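Local coordinates for group 3 allergen SMIPP-S YvT004A06 (Sarcoptes scabiei type hominis, PDB 3H7T), which is an inactivated paralogue of the chymotrypsin-like serine proteases that keeps their fold and binds zinc but probably lacks peptidase activity, at residues Gly27-Thr32 against Gly194-Val199; Gln41-Thr46 against Ala87-Glu92; Lys157-Asp162 against Ser204-Glu209. One frame throughout, in Å; residues are numbered along the deposited sequence.

Interaction 1 (Gly27-Thr32 against Gly194-Val199); sequences GGSILT and GTLVGV
L196 meets S29 and L31 at the seam between the two halves of a chymotrypsin-like fold. S29 belongs to strand 26-30 of the six-stranded, barrel-closing sheet, and L196 to strand 195-200 of the second sheet. No hydrogen bond spans the two segments, and the backbones stay well apart: at the closest pair, S29 CA and L196 CA are 8.3 Å from each other. The contact is therefore made by side chains alone.

The apolar part is a meeting of two leucine branches. L31 CD2 lies 4.1 Å from L196 CD2, and the two side chains cross at about a right angle, so they share a methyl-to-methyl touch and do not run alongside one another. L196 carries its CG anti to the backbone N (chi1 -173°), which sends its forked end across to the other segment. L31 holds CG beside its backbone N (chi1 -65°), and CD2 is the branch that reaches L196. I37 of strand 35-38 packs against both leucines.

The second kind of touch pairs a hydroxyl-bearing side chain with a methyl. The other branch of L196 faces S29, whose CB and OG both approach CD1, CB at 4.1 Å. P189 packs on S29 and L196 alike, which makes this a small buried core drawn from both sheets.

Backbone bonds fix the strands around it. S29 pairs with I37, L196 with E106, and G27 with A186, the residue standing where active relatives have the catalytic serine of the GDSGGP motif. L31 and T32 together face F35 in a classic beta bulge; V197 and G198 form another, facing A190 of strand 189-192. Of the polar atoms in the contact, S29 OG comes nearest to the leucine, 3.9 Å from L196 CD1.

Interaction 2 (Gln41-Thr46 against Ala87-Glu92); sequences QCVDGT and AVIETE
V43, in the short, weakly bonded helix around 40-43, drops its two methyl groups onto A87 and I89 of strand 87-91. The tight part is V43 CG2 against A87 CB, 3.6 Å apart. With CG1 anti to the carbonyl carbon (chi1 -64°), CG2 is left between the backbone N and the carbonyl carbon, and from there it meets the alanine methyl. A87 presents a methyl alone, and V43 CA and A87 CA are 7.4 Å apart.

The other methyl packs more loosely. V43 CG1 reaches I89 CD1 at 4.4 Å, with the isoleucine delta methyl as the point of touch. A87 and I89 both turn this way because alternate residues of a strand share a face; V88 between them turns to the other side. All three touching residues are buried, and no hydrogen bond crosses between the segments.

Toward solvent the chain leaves the helix in a type II beta turn from V43 to T46, closed by T46 N to V43 O at 3.0 Å. G45, with positive phi, is exposed at its corner, and Q235, the last residue of the chain, bonds to G45 N and D44 OD1.

At the helix start, Q41 takes the place of the catalytic histidine in the family's TAAHC motif. It bonds to N85, which matches the triad aspartate in sequence, and touches A186, so this region is consistent with a degenerate catalytic triad.

C42 is tied by a disulfide to C26, at the start of strand 26-30. Around the valine, I51 of strand 51-55 adds another apolar side; I74 of strand 65-74 packs on A87, while I72 and A69 of that strand and I53 of strand 51-55 pack on I89, setting helix 40-43 against the first barrel.

Interaction 3 (Lys157-Asp162 against Ser204-Glu209); sequences KQIEAD and SSMPSE. With ZN (zinc ion), chain F.
The pyrrolidine ring of P207 is met at its CD corner by I159, whose CD1 comes to 4.3 Å, while the flat carboxylate of E209 beyond it turns to zinc. E209 OE2 is the oxygen that binds the ion, at 2.2 Å, while OE1 accepts a hydrogen bond from the zinc-bound water at 2.6 Å. E178 also binds this zinc, and E175 OE2 lies close to E209 OE1, a pairing of like charges that the metal probably eases.

The contact joins two surface loops of the chymotrypsin-like fold. One follows helix 149-157, which ends in a Schellman motif: E160, with positive phi, is its C-prime residue, with E160 N bonded to K157 O and A161 N to Y156 O. The other links strands 195-200 and 212-216; in trypsins this loop runs by the primary specificity pocket.

Between the loops the chemistry is apolar. M206 bends at chi2 and chi3 (-59° and -61°), curling its thioether back toward the helix end. The sulfur then lies near two carbons, 3.7 Å from I159 CD1 and 3.8 Å from A161 CB. Y156 of the helix packs on both M206 and A161, which are buried, whereas I159 and P207 are exposed. F210 also touches I159. The closest approach belongs to two methyls: I159 CD1 stands 3.6 Å from M206 CE.

Interactions 1 and 2 are buried and share the six-stranded sheet, to which the first brings strand 26-30 and the second strand 87-91; the disulfide to C26 ties their regions further. Their centres lie about 15 Å apart without touching, and interaction 2 is nested in the chain loop closed by interaction 1. Interaction 1 bridges to the second sheet, whereas interaction 2 seats a short helix on the first. Interaction 3, partly exposed and about 26 Å from interaction 1 centre to centre, joins two loops. Branched aliphatic methyls dominate inside; at the surface a thioether takes over, and the zinc-binding carboxylate sits farther along the same loop, away from the apolar touch.

Interaction 1 (Gly27-Thr32 against Gly194-Val199)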
loop_
_atom_site.group_PDB
_atom_site.type_symbol
_atom_site.label_atom_id
_atom_site.label_comp_id
_atom_site.label_asym_id
_atom_site.label_seq_id
_atom_site.Cartn_x
_atom_site.Cartn_y
_atom_site.Cartn_z
ATOM N N GLY A 27 -1.411 2.930 -5.078
ATOM C CA GLY A 27 -2.470 1.971 -4.832
ATOM C C GLY A 27 -3.092 2.217 -3.465
ATOM O O GLY A 27 -2.607 3.041 -2.681
ATOM N N GLY A 28 -4.169 1.496 -3.189
ATOM C CA GLY A 28 -4.896 1.613 -1.926
ATOM C C GLY A 28 -5.687 0.341 -1.671
ATOM O O GLY A 28 -5.664 -0.591 -2.485
ATOM N N SER A 29 -6.389 0.298 -0.544
ATOM C CA SER A 29 -7.215 -0.855 -0.216
ATOM C C SER A 29 -8.512 -0.416 0.489
ATOM O O SER A 29 -8.494 0.530 1.283
ATOM C CB SER A 29 -6.411 -1.832 0.656
ATOM O OG SER A 29 -6.787 -3.173 0.379
ATOM N N ILE A 30 -9.620 -1.097 0.180
ATOM C CA ILE A 30 -10.922 -0.846 0.798
ATOM C C ILE A 30 -10.981 -1.387 2.223
ATOM O O ILE A 30 -10.922 -2.602 2.433
ATOM C CB ILE A 30 -12.109 -1.546 0.044
ATOM C CG1 ILE A 30 -11.979 -1.453 -1.489
ATOM C CG2 ILE A 30 -13.455 -1.041 0.585
ATOM C CD1 ILE A 30 -12.634 -0.279 -2.132
ATOM N N LEU A 31 -11.147 -0.490 3.190
ATOM C CA LEU A 31 -11.421 -0.901 4.571
ATOM C C LEU A 31 -12.927 -0.982 4.865
ATOM O O LEU A 31 -13.405 -1.964 5.453
ATOM C CB LEU A 31 -10.695 0.019 5.563
ATOM C CG LEU A 31 -9.163 -0.046 5.497
ATOM C CD1 LEU A 31 -8.534 0.829 6.566
ATOM C CD2 LEU A 31 -8.644 -1.482 5.596
ATOM N N THR A 32 -13.659 0.056 4.463
ATOM C CA THR A 32 -15.127 0.081 4.536
ATOM C C THR A 32 -15.654 0.824 3.317
ATOM O O THR A 32 -14.870 1.348 2.521
ATOM C CB THR A 32 -15.674 0.790 5.817
ATOM O OG1 THR A 32 -15.458 2.205 5.727
ATOM C CG2 THR A 32 -15.031 0.249 7.095
ATOM N N GLY A 194 -6.573 -13.597 4.381
ATOM C CA GLY A 194 -7.743 -12.746 4.180
ATOM C C GLY A 194 -7.798 -11.463 4.992
ATOM O O GLY A 194 -8.885 -10.926 5.228
ATOM N N THR A 195 -6.638 -10.968 5.427
ATOM C CA THR A 195 -6.574 -9.685 6.127
ATOM C C THR A 195 -5.447 -8.821 5.562
ATOM O O THR A 195 -4.510 -9.339 4.980
ATOM C CB THR A 195 -6.404 -9.840 7.667
ATOM O OG1 THR A 195 -5.046 -10.129 7.984
ATOM C CG2 THR A 195 -7.326 -10.931 8.239
ATOM N N LEU A 196 -5.557 -7.509 5.743
ATOM C CA LEU A 196 -4.554 -6.559 5.265
ATOM C C LEU A 196 -3.374 -6.428 6.243
ATOM O O LEU A 196 -3.449 -5.675 7.217
ATOM C CB LEU A 196 -5.200 -5.193 5.034
ATOM C CG LEU A 196 -4.305 -4.138 4.378
ATOM C CD1 LEU A 196 -4.133 -4.462 2.892
ATOM C CD2 LEU A 196 -4.912 -2.768 4.559
ATOM N N VAL A 197 -2.283 -7.141 5.983
ATOM C CA VAL A 197 -1.152 -7.135 6.935
ATOM C C VAL A 197 -0.108 -6.058 6.647
ATOM O O VAL A 197 0.684 -5.696 7.529
ATOM C CB VAL A 197 -0.478 -8.526 7.071
ATOM C CG1 VAL A 197 -1.503 -9.576 7.486
ATOM C CG2 VAL A 197 0.214 -8.946 5.783
ATOM N N GLY A 198 -0.102 -5.560 5.412
ATOM C CA GLY A 198 0.845 -4.548 5.009
ATOM C C GLY A 198 0.308 -3.541 4.013
ATOM O O GLY A 198 -0.683 -3.788 3.311
ATOM N N VAL A 199 0.957 -2.386 3.984
ATOM C CA VAL A 199 0.702 -1.366 2.971
ATOM C C VAL A 199 2.043 -0.961 2.384
ATOM O O VAL A 199 2.906 -0.450 3.104
ATOM C CB VAL A 199 -0.030 -0.121 3.555
ATOM C CG1 VAL A 199 -0.201 0.956 2.482
ATOM C CG2 VAL A 199 -1.403 -0.508 4.142
#

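Interaction 2 (Gln41-Thr46 against Ala87-Glu92)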
loop_
_atom_site.group_PDB
_atom_site.type_symbol
_atom_site.label_atom_id
_atom_site.label_comp_id
_atom_site.label_asym_id
_atom_site.label_seq_id
_atom_site.Cartn_x
_atom_site.Cartn_y
_atom_site.Cartn_z
ATOM N N GLN A 41 3.088 8.912 2.007
ATOM C CA GLN A 41 3.911 9.528 0.953
ATOM C C GLN A 41 3.123 9.901 -0.306
ATOM O O GLN A 41 3.598 10.683 -1.128
ATOM C CB GLN A 41 5.084 8.611 0.566
ATOM C CG GLN A 41 4.671 7.376 -0.259
ATOM C CD GLN A 41 5.825 6.422 -0.503
ATOM O OE1 GLN A 41 5.939 5.400 0.173
ATOM N NE2 GLN A 41 6.703 6.761 -1.461
ATOM N N CYS A 42 1.940 9.318 -0.456
ATOM C CA CYS A 42 1.099 9.525 -1.626
ATOM C C CYS A 42 0.306 10.819 -1.558
ATOM O O CYS A 42 0.077 11.458 -2.581
ATOM C CB CYS A 42 0.113 8.362 -1.772
ATOM S SG CYS A 42 0.907 6.749 -1.956
ATOM N N VAL A 43 -0.123 11.191 -0.356
ATOM C CA VAL A 43 -1.159 12.216 -0.208
ATOM C C VAL A 43 -0.866 13.277 0.859
ATOM O O VAL A 43 -1.678 14.181 1.077
ATOM C CB VAL A 43 -2.548 11.571 0.059
ATOM C CG1 VAL A 43 -3.001 10.713 -1.144
ATOM C CG2 VAL A 43 -2.530 10.744 1.352
ATOM N N ASP A 44 0.289 13.161 1.512
ATOM C CA ASP A 44 0.721 14.110 2.541
ATOM C C ASP A 44 0.731 15.547 2.017
ATOM O O ASP A 44 1.450 15.863 1.072
ATOM C CB ASP A 44 2.114 13.735 3.054
ATOM C CG ASP A 44 2.571 14.604 4.213
ATOM O OD1 ASP A 44 1.716 15.079 4.989
ATOM O OD2 ASP A 44 3.795 14.801 4.356
ATOM N N GLY A 45 -0.081 16.398 2.641
ATOM C CA GLY A 45 -0.161 17.816 2.295
ATOM C C GLY A 45 -0.965 18.108 1.039
ATOM O O GLY A 45 -0.874 19.202 0.488
ATOM N N THR A 46 -1.757 17.132 0.596
ATOM C CA THR A 46 -2.588 17.271 -0.597
ATOM C C THR A 46 -4.057 17.422 -0.214
ATOM O O THR A 46 -4.592 16.640 0.582
ATOM C CB THR A 46 -2.398 16.072 -1.569
ATOM O OG1 THR A 46 -1.036 16.025 -2.008
ATOM C CG2 THR A 46 -3.297 16.202 -2.794
ATOM N N ALA A 87 -1.895 6.535 5.197
ATOM C CA ALA A 87 -2.955 7.538 5.255
ATOM C C ALA A 87 -4.304 6.894 5.046
ATOM O O ALA A 87 -4.427 5.905 4.322
ATOM C CB ALA A 87 -2.728 8.635 4.235
ATOM N N VAL A 88 -5.318 7.450 5.695
ATOM C CA VAL A 88 -6.669 6.971 5.493
ATOM C C VAL A 88 -7.468 8.040 4.778
ATOM O O VAL A 88 -7.465 9.212 5.167
ATOM C CB VAL A 88 -7.347 6.528 6.805
ATOM C CG1 VAL A 88 -8.793 6.131 6.548
ATOM C CG2 VAL A 88 -6.574 5.368 7.426
ATOM N N ILE A 89 -8.127 7.620 3.711
ATOM C CA ILE A 89 -8.915 8.513 2.890
ATOM C C ILE A 89 -10.384 8.197 3.110
ATOM O O ILE A 89 -10.803 7.042 3.007
ATOM C CB ILE A 89 -8.546 8.373 1.388
ATOM C CG1 ILE A 89 -7.059 8.690 1.169
ATOM C CG2 ILE A 89 -9.423 9.290 0.533
ATOM C CD1 ILE A 89 -6.505 8.261 -0.208
ATOM N N GLU A 90 -11.157 9.224 3.448
ATOM C CA GLU A 90 -12.609 9.094 3.487
ATOM C C GLU A 90 -13.173 9.592 2.160
ATOM O O GLU A 90 -12.790 10.660 1.683
ATOM C CB GLU A 90 -13.203 9.870 4.669
ATOM C CG GLU A 90 -14.721 9.774 4.760
ATOM C CD GLU A 90 -15.305 10.481 5.972
ATOM O OE1 GLU A 90 -14.542 11.024 6.804
ATOM O OE2 GLU A 90 -16.545 10.479 6.097
ATOM N N THR A 91 -14.071 8.812 1.564
ATOM C CA THR A 91 -14.665 9.167 0.272
ATOM C C THR A 91 -15.832 10.142 0.426
ATOM O O THR A 91 -16.470 10.207 1.489
ATOM C CB THR A 91 -15.107 7.915 -0.531
ATOM O OG1 THR A 91 -16.057 7.150 0.225
ATOM C CG2 THR A 91 -13.908 7.041 -0.861
ATOM N N GLU A 92 -16.083 10.914 -0.634
ATOM C CA GLU A 92 -17.217 11.842 -0.700
ATOM C C GLU A 92 -18.546 11.099 -0.706
ATOM O O GLU A 92 -19.492 11.489 -0.016
ATOM C CB GLU A 92 -17.123 12.725 -1.950
ATOM C CG GLU A 92 -16.199 13.930 -1.815
ATOM C CD GLU A 92 -16.854 15.130 -1.142
ATOM O OE1 GLU A 92 -17.952 14.988 -0.558
ATOM O OE2 GLU A 92 -16.262 16.230 -1.197
#

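Interaction 3 (Lys157-Asp162 against Ser204-Glu209)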
loop_
_atom_site.group_PDB
_atom_site.type_symbol
_atom_site.label_atom_id
_atom_site.label_comp_id
_atom_site.label_asym_id
_atom_site.label_seq_id
_atom_site.Cartn_x
_atom_site.Cartn_y
_atom_site.Cartn_z
ATOM N N LYS A 157 21.485 -1.480 6.268
ATOM C CA LYS A 157 22.601 -0.834 6.963
ATOM C C LYS A 157 23.865 -0.759 6.098
ATOM O O LYS A 157 24.668 0.162 6.267
ATOM C CB LYS A 157 22.909 -1.550 8.283
ATOM C CG LYS A 157 23.810 -0.770 9.232
ATOM C CD LYS A 157 24.077 -1.556 10.514
ATOM N N GLN A 158 24.027 -1.726 5.185
ATOM C CA GLN A 158 25.164 -1.782 4.254
ATOM C C GLN A 158 25.324 -0.506 3.427
ATOM O O GLN A 158 26.442 -0.119 3.079
ATOM C CB GLN A 158 25.015 -2.963 3.286
ATOM C CG GLN A 158 25.359 -4.332 3.845
ATOM C CD GLN A 158 25.074 -5.448 2.848
ATOM O OE1 GLN A 158 24.362 -6.401 3.154
ATOM N NE2 GLN A 158 25.628 -5.327 1.640
ATOM N N ILE A 159 24.202 0.128 3.095
ATOM C CA ILE A 159 24.222 1.376 2.338
ATOM C C ILE A 159 23.693 2.522 3.202
ATOM O O ILE A 159 23.170 3.511 2.689
ATOM C CB ILE A 159 23.470 1.261 0.984
ATOM C CG1 ILE A 159 21.988 0.922 1.188
ATOM C CG2 ILE A 159 24.146 0.227 0.082
ATOM C CD1 ILE A 159 21.122 1.283 0.001
ATOM N N GLU A 160 23.855 2.368 4.519
ATOM C CA GLU A 160 23.393 3.335 5.527
ATOM C C GLU A 160 21.917 3.721 5.362
ATOM O O GLU A 160 21.559 4.896 5.465
ATOM C CB GLU A 160 24.286 4.596 5.537
ATOM C CG GLU A 160 25.772 4.345 5.271
ATOM C CD GLU A 160 26.596 4.136 6.528
ATOM O OE1 GLU A 160 27.715 4.693 6.592
ATOM O OE2 GLU A 160 26.138 3.421 7.450
ATOM N N ALA A 161 21.058 2.737 5.103
ATOM C CA ALA A 161 19.634 3.011 4.908
ATOM C C ALA A 161 18.783 2.370 5.999
ATOM O O ALA A 161 17.556 2.313 5.893
ATOM C CB ALA A 161 19.178 2.549 3.513
ATOM N N ASP A 162 19.443 1.905 7.052
ATOM C CA ASP A 162 18.770 1.190 8.137
ATOM C C ASP A 162 17.695 2.012 8.859
ATOM O O ASP A 162 16.861 1.446 9.553
ATOM C CB ASP A 162 19.795 0.625 9.132
ATOM C CG ASP A 162 20.805 1.662 9.592
ATOM O OD1 ASP A 162 20.851 1.909 10.809
ATOM O OD2 ASP A 162 21.554 2.224 8.746
ATOM N N SER A 204 12.310 5.948 -2.869
ATOM C CA SER A 204 12.885 6.369 -4.147
ATOM C C SER A 204 14.412 6.211 -4.202
ATOM O O SER A 204 14.959 5.946 -5.262
ATOM C CB SER A 204 12.454 7.798 -4.489
ATOM O OG SER A 204 12.825 8.704 -3.468
ATOM N N SER A 205 15.092 6.332 -3.063
ATOM C CA SER A 205 16.554 6.216 -3.055
ATOM C C SER A 205 17.075 4.776 -3.133
ATOM O O SER A 205 18.260 4.562 -3.375
ATOM C CB SER A 205 17.178 6.965 -1.869
ATOM O OG SER A 205 16.891 6.338 -0.629
ATOM N N MET A 206 16.195 3.794 -2.951
ATOM C CA MET A 206 16.622 2.403 -2.895
ATOM C C MET A 206 16.737 1.747 -4.274
ATOM O O MET A 206 15.809 1.821 -5.083
ATOM C CB MET A 206 15.710 1.584 -1.976
ATOM C CG MET A 206 15.838 1.931 -0.483
ATOM S SD MET A 206 17.486 1.729 0.236
ATOM C CE MET A 206 17.738 -0.023 -0.030
ATOM N N PRO A 207 17.890 1.113 -4.550
ATOM C CA PRO A 207 18.013 0.288 -5.747
ATOM C C PRO A 207 17.390 -1.080 -5.501
ATOM O O PRO A 207 16.984 -1.376 -4.374
ATOM C CB PRO A 207 19.527 0.146 -5.907
ATOM C CG PRO A 207 20.025 0.138 -4.499
ATOM C CD PRO A 207 19.138 1.114 -3.757
ATOM N N SER A 208 17.317 -1.911 -6.537
ATOM C CA SER A 208 16.882 -3.293 -6.355
ATOM C C SER A 208 17.935 -4.118 -5.608
ATOM O O SER A 208 19.014 -3.612 -5.265
ATOM C CB SER A 208 16.494 -3.942 -7.691
ATOM O OG SER A 208 17.584 -3.981 -8.592
ATOM N N GLU A 209 17.599 -5.388 -5.373
ATOM C CA GLU A 209 18.397 -6.354 -4.593
ATOM C C GLU A 209 18.159 -6.258 -3.089
ATOM O O GLU A 209 18.619 -7.113 -2.333
ATOM C CB GLU A 209 19.903 -6.309 -4.922
ATOM C CG GLU A 209 20.251 -6.529 -6.391
ATOM C CD GLU A 209 19.874 -7.901 -6.919
ATOM O OE1 GLU A 209 20.259 -8.919 -6.305
ATOM O OE2 GLU A 209 19.211 -7.963 -7.976
HETATM ZN ZN ZN F . 19.091 -10.020 -8.732
HETATM O O HOH W 1 20.600 -10.955 -7.870
#